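Local coordinates for protein type-iv like competence pilin ttha1218 (Thermus thermophilus, PDB 5G25) that probably serves as a type IV-like pilin of the natural competence machinery for DNA uptake, at residues 11-14 with 15-19; 20-23 with 24-27. One frame throughout, in Å; residues are numbered along the deposited sequence.

Contact 1: residues 11-14 with 15-19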
loop_
_atom_site.group_PDB
_atom_site.type_symbol
_atom_site.label_atom_id
_atom_site.label_comp_id
_atom_site.label_asym_id
_atom_site.label_seq_id
_atom_site.Cartn_x
_atom_site.Cartn_y
_atom_site.Cartn_z
ATOM N N THR A 11 -19.364 -3.537 -2.814
ATOM C CA THR A 11 -18.654 -2.872 -3.891
ATOM C C THR A 11 -17.380 -2.169 -3.423
ATOM O O THR A 11 -16.375 -2.179 -4.127
ATOM C CB THR A 11 -19.586 -1.837 -4.542
ATOM O OG1 THR A 11 -20.786 -2.498 -4.962
ATOM C CG2 THR A 11 -18.911 -1.147 -5.733
ATOM N N VAL A 12 -17.424 -1.549 -2.245
ATOM C CA VAL A 12 -16.262 -0.827 -1.718
ATOM C C VAL A 12 -15.073 -1.755 -1.441
ATOM O O VAL A 12 -13.953 -1.458 -1.822
ATOM C CB VAL A 12 -16.634 -0.003 -0.472
ATOM C CG1 VAL A 12 -15.402 0.410 0.314
ATOM C CG2 VAL A 12 -17.448 1.226 -0.888
ATOM N N VAL A 13 -15.324 -2.886 -0.806
ATOM C CA VAL A 13 -14.279 -3.856 -0.535
ATOM C C VAL A 13 -13.660 -4.400 -1.830
ATOM O O VAL A 13 -12.455 -4.552 -1.934
ATOM C CB VAL A 13 -14.822 -5.014 0.321
ATOM C CG1 VAL A 13 -13.825 -6.171 0.351
ATOM C CG2 VAL A 13 -15.088 -4.514 1.727
ATOM N N ARG A 14 -14.495 -4.669 -2.819
ATOM C CA ARG A 14 -14.017 -5.189 -4.089
ATOM C C ARG A 14 -13.078 -4.180 -4.772
ATOM O O ARG A 14 -12.006 -4.558 -5.236
ATOM C CB ARG A 14 -15.214 -5.518 -4.993
ATOM C CG ARG A 14 -14.948 -6.598 -6.040
ATOM C CD ARG A 14 -16.239 -7.170 -6.635
ATOM N NE ARG A 14 -17.208 -7.578 -5.606
ATOM C CZ ARG A 14 -18.427 -7.050 -5.435
ATOM N NH1 ARG A 14 -18.886 -6.084 -6.233
ATOM N NH2 ARG A 14 -19.204 -7.503 -4.457
ATOM N N GLU A 15 -13.486 -2.907 -4.816
ATOM C CA GLU A 15 -12.679 -1.829 -5.387
ATOM C C GLU A 15 -11.394 -1.574 -4.632
ATOM O O GLU A 15 -10.390 -1.216 -5.234
ATOM C CB GLU A 15 -13.471 -0.520 -5.405
ATOM C CG GLU A 15 -14.616 -0.530 -6.371
ATOM C CD GLU A 15 -14.114 -0.767 -7.763
ATOM O OE1 GLU A 15 -13.542 0.176 -8.377
ATOM O OE2 GLU A 15 -14.263 -1.922 -8.210
ATOM N N MET A 16 -11.423 -1.727 -3.310
ATOM C CA MET A 16 -10.211 -1.564 -2.533
ATOM C C MET A 16 -9.226 -2.685 -2.928
ATOM O O MET A 16 -8.033 -2.453 -3.069
ATOM C CB MET A 16 -10.505 -1.588 -1.028
ATOM C CG MET A 16 -11.305 -0.409 -0.495
ATOM S SD MET A 16 -11.805 -0.697 1.219
ATOM C CE MET A 16 -10.282 -0.398 2.086
ATOM N N GLU A 17 -9.736 -3.887 -3.147
ATOM C CA GLU A 17 -8.858 -5.014 -3.555
ATOM C C GLU A 17 -8.267 -4.836 -4.949
ATOM O O GLU A 17 -7.083 -5.123 -5.156
ATOM C CB GLU A 17 -9.569 -6.360 -3.385
ATOM C CG GLU A 17 -9.802 -6.652 -1.900
ATOM C CD GLU A 17 -10.520 -7.957 -1.597
ATOM O OE1 GLU A 17 -11.387 -8.363 -2.400
ATOM O OE2 GLU A 17 -10.224 -8.554 -0.525
ATOM N N ASN A 18 -9.063 -4.300 -5.872
ATOM C CA ASN A 18 -8.590 -4.024 -7.227
ATOM C C ASN A 18 -7.510 -2.980 -7.240
ATOM O O ASN A 18 -6.530 -3.089 -7.940
ATOM C CB ASN A 18 -9.734 -3.541 -8.114
ATOM C CG ASN A 18 -10.634 -4.675 -8.556
ATOM O OD1 ASN A 18 -10.188 -5.807 -8.744
ATOM N ND2 ASN A 18 -11.911 -4.379 -8.711
ATOM N N PHE A 19 -7.710 -1.942 -6.456
ATOM C CA PHE A 19 -6.747 -0.879 -6.400
ATOM C C PHE A 19 -5.482 -1.360 -5.749
ATOM O O PHE A 19 -4.383 -1.012 -6.179
ATOM C CB PHE A 19 -7.300 0.328 -5.643
ATOM C CG PHE A 19 -6.423 1.517 -5.747
ATOM C CD1 PHE A 19 -6.327 2.211 -6.950
ATOM C CD2 PHE A 19 -5.643 1.903 -4.690
ATOM C CE1 PHE A 19 -5.478 3.292 -7.059
ATOM C CE2 PHE A 19 -4.795 2.988 -4.793
ATOM C CZ PHE A 19 -4.716 3.685 -5.971
#

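Contact 2: residues 20-23 with 24-27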
loop_
_atom_site.group_PDB
_atom_site.type_symbol
_atom_site.label_atom_id
_atom_site.label_comp_id
_atom_site.label_asym_id
_atom_site.label_seq_id
_atom_site.Cartn_x
_atom_site.Cartn_y
_atom_site.Cartn_z
ATOM N N MET A 20 -5.622 -2.164 -4.703
ATOM C CA MET A 20 -4.452 -2.721 -4.046
ATOM C C MET A 20 -3.626 -3.601 -4.991
ATOM O O MET A 20 -2.387 -3.589 -4.954
ATOM C CB MET A 20 -4.864 -3.523 -2.827
ATOM C CG MET A 20 -3.680 -3.940 -1.975
ATOM S SD MET A 20 -2.798 -2.554 -1.201
ATOM C CE MET A 20 -3.859 -2.143 0.179
ATOM N N GLU A 21 -4.313 -4.357 -5.834
ATOM C CA GLU A 21 -3.640 -5.229 -6.802
ATOM C C GLU A 21 -2.947 -4.339 -7.815
ATOM O O GLU A 21 -1.841 -4.611 -8.238
ATOM C CB GLU A 21 -4.662 -6.152 -7.466
ATOM C CG GLU A 21 -4.140 -7.062 -8.576
ATOM C CD GLU A 21 -3.171 -8.127 -8.074
ATOM O OE1 GLU A 21 -3.326 -8.615 -6.919
ATOM O OE2 GLU A 21 -2.246 -8.476 -8.846
ATOM N N ARG A 22 -3.590 -3.239 -8.181
ATOM C CA ARG A 22 -2.954 -2.284 -9.076
ATOM C C ARG A 22 -1.642 -1.726 -8.501
ATOM O O ARG A 22 -0.665 -1.522 -9.233
ATOM C CB ARG A 22 -3.925 -1.157 -9.385
ATOM C CG ARG A 22 -3.307 -0.042 -10.205
ATOM C CD ARG A 22 -2.869 -0.528 -11.567
ATOM N NE ARG A 22 -2.322 0.570 -12.361
ATOM C CZ ARG A 22 -1.114 1.100 -12.191
ATOM N NH1 ARG A 22 -0.300 0.616 -11.273
ATOM N NH2 ARG A 22 -0.711 2.131 -12.948
ATOM N N LEU A 23 -1.611 -1.475 -7.194
ATOM C CA LEU A 23 -0.370 -1.021 -6.540
ATOM C C LEU A 23 0.681 -2.107 -6.481
ATOM O O LEU A 23 1.879 -1.840 -6.643
ATOM C CB LEU A 23 -0.625 -0.523 -5.124
ATOM C CG LEU A 23 -1.504 0.722 -4.999
ATOM C CD1 LEU A 23 -1.822 0.988 -3.538
ATOM C CD2 LEU A 23 -0.803 1.918 -5.627
ATOM N N ARG A 24 0.237 -3.334 -6.266
ATOM C CA ARG A 24 1.169 -4.449 -6.125
ATOM C C ARG A 24 1.885 -4.715 -7.446
ATOM O O ARG A 24 3.035 -5.110 -7.452
ATOM C CB ARG A 24 0.468 -5.712 -5.628
ATOM C CG ARG A 24 1.469 -6.817 -5.294
ATOM C CD ARG A 24 0.819 -8.132 -4.905
ATOM N NE ARG A 24 -0.199 -7.954 -3.869
ATOM C CZ ARG A 24 0.047 -7.693 -2.588
ATOM N NH1 ARG A 24 1.287 -7.550 -2.133
ATOM N NH2 ARG A 24 -0.968 -7.556 -1.746
ATOM N N GLN A 25 1.228 -4.434 -8.565
ATOM C CA GLN A 25 1.897 -4.518 -9.868
ATOM C C GLN A 25 2.852 -3.351 -10.142
ATOM O O GLN A 25 3.589 -3.412 -11.111
ATOM C CB GLN A 25 0.856 -4.539 -10.986
ATOM C CG GLN A 25 -0.093 -5.719 -10.894
ATOM C CD GLN A 25 -1.325 -5.557 -11.762
ATOM O OE1 GLN A 25 -1.544 -4.508 -12.367
ATOM N NE2 GLN A 25 -2.144 -6.600 -11.821
ATOM N N ASP A 26 2.849 -2.291 -9.318
ATOM C CA ASP A 26 3.582 -1.066 -9.670
ATOM C C ASP A 26 4.313 -0.555 -8.439
ATOM O O ASP A 26 4.091 0.569 -7.996
ATOM C CB ASP A 26 2.569 -0.039 -10.197
ATOM C CG ASP A 26 3.198 1.126 -10.962
ATOM O OD1 ASP A 26 4.426 1.317 -10.954
ATOM O OD2 ASP A 26 2.418 1.874 -11.592
ATOM N N PRO A 27 5.211 -1.376 -7.877
ATOM C CA PRO A 27 5.814 -0.940 -6.615
ATOM C C PRO A 27 6.583 0.373 -6.729
ATOM O O PRO A 27 6.554 1.154 -5.790
ATOM C CB PRO A 27 6.759 -2.093 -6.235
ATOM C CG PRO A 27 6.410 -3.224 -7.172
ATOM C CD PRO A 27 5.877 -2.574 -8.409
#

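Contact 1: residues 11-14 with 15-19
Two successive turns of helix 11-24, the helix that lies across the antiparallel sheet of this pilin domain, meet where Val12 touches Met16. The apolar pair sits on the buried side. CG1 of Val12 comes to 3.9 Å from SD of Met16, and the two side chains cross at a slant. Met16 CG stands beside its own backbone N (chi1 -67°), which lays the first part of the chain back along the previous turn, close to the carbonyl oxygen of Val12. The chain then bends at its last torsion, and its end leads away from residues 11-14. There Met16 packs on Leu75 and Val77 of strand 70-77, Leu82 of strand 80-87 and Leu40 of strand 36-40. Val12 also reaches Val77.

The backbone supplies the regular ladder. Glu15 N donates to Thr11 O at 3.1 Å in the straightest of the four bonds (167°). Met16 N reaches Val12 O at 2.9 Å, Glu17 N bonds to Val13 O, and Asn18 N bonds to Arg14 O.

Glu15 lies on a more exposed side. Its chi1 of -69° puts Glu15 CG beside its own backbone N, 3.3 Å from Thr11 O, and the bend at chi2 then turns the carboxylate. Asn18, one turn on, sends ND2 to Glu15 OE2 in a weak hydrogen bond of 3.4 Å. Glu17 instead runs extended beyond CG, and its CD lies 4.2 Å from Val13 CG1. Arg14 makes no salt bridge here: its NH1 is 6.5 Å from Glu15 OE2.

Successive i to i+4 bonds, with mainly apolar residues toward the sheet and mostly polar ones outside, are typical of an amphipathic alpha-helix. Such a helix packed on an antiparallel sheet is the plan of type IV pilin and pseudopilin globular domains.

Contact 2: residues 20-23 with 24-27
The guanidinium of Arg22 meets the carboxylate of Asp26 at its edge, not over a face. OD2 of Asp26 lies in the guanidinium plane, and the two flat groups are nearly coplanar, 18° apart. NH1 of Arg22 gives OD2 of Asp26 a hydrogen bond of 3.0 Å, directed at the anti lone pair. NH2 of Arg22 adds a weak one to OD2 of Asp26 at 3.4 Å. The salt bridge thus rests on one oxygen. The other, OD1, has a weak bond from Gly29 N. A bend at chi2 (63°) brings the Arg22 guanidinium alongside Asp26. The Arg22 side chain also touches Leu33 of helix 30-33.

Glu21 and Gln25 meet less closely. OE2 of Glu21 is 3.5 Å from NE2 of Gln25, and carboxylate and amide are turned 75° apart. Arg24 has Glu21 OE1 at its guanidinium edge, 4.4 Å from NE and beyond a salt bridge. Its NH1 and NH2 bond to Val85 O and Thr84 OG1 of strand 80-87.

Arg24 N and Gln25 N make the last i to i+4 bonds, to Met20 O and Glu21 O. Asp26 N then reaches back three residues to Leu23 O at 2.9 Å, from above the carbonyl plane.

With an alanine here instead of Asp26, the Arg22 guanidinium would probably lose its acidic mate and be freer to turn, and Gly29 N would lose its weak acceptor. The chemistry implies an i to i+4 salt bridge across the C-terminal end of the helix, in which one carboxylate ties the last turn to the following loop.

Both contacts lie on helix 11-24 and follow each other along it, their centres 13 Å apart. Each is partly buried, with two buried residues on the sheet side: Val12 and Met16 in contact 1, Met20 and Leu23 in contact 2. Met16 and Met20 both touch Leu75 and Leu82, so the two contacts share strands 70-77 and 80-87. Contact 2 also meets helix 30-33, through Leu33. The chemistry changes with position. Contact 1 covers the first turns of the helix, held by regular backbone bonds and an apolar pair, with a weak polar link outside. Contact 2 is where the helix ends, and a salt bridge is added to the backbone bonds.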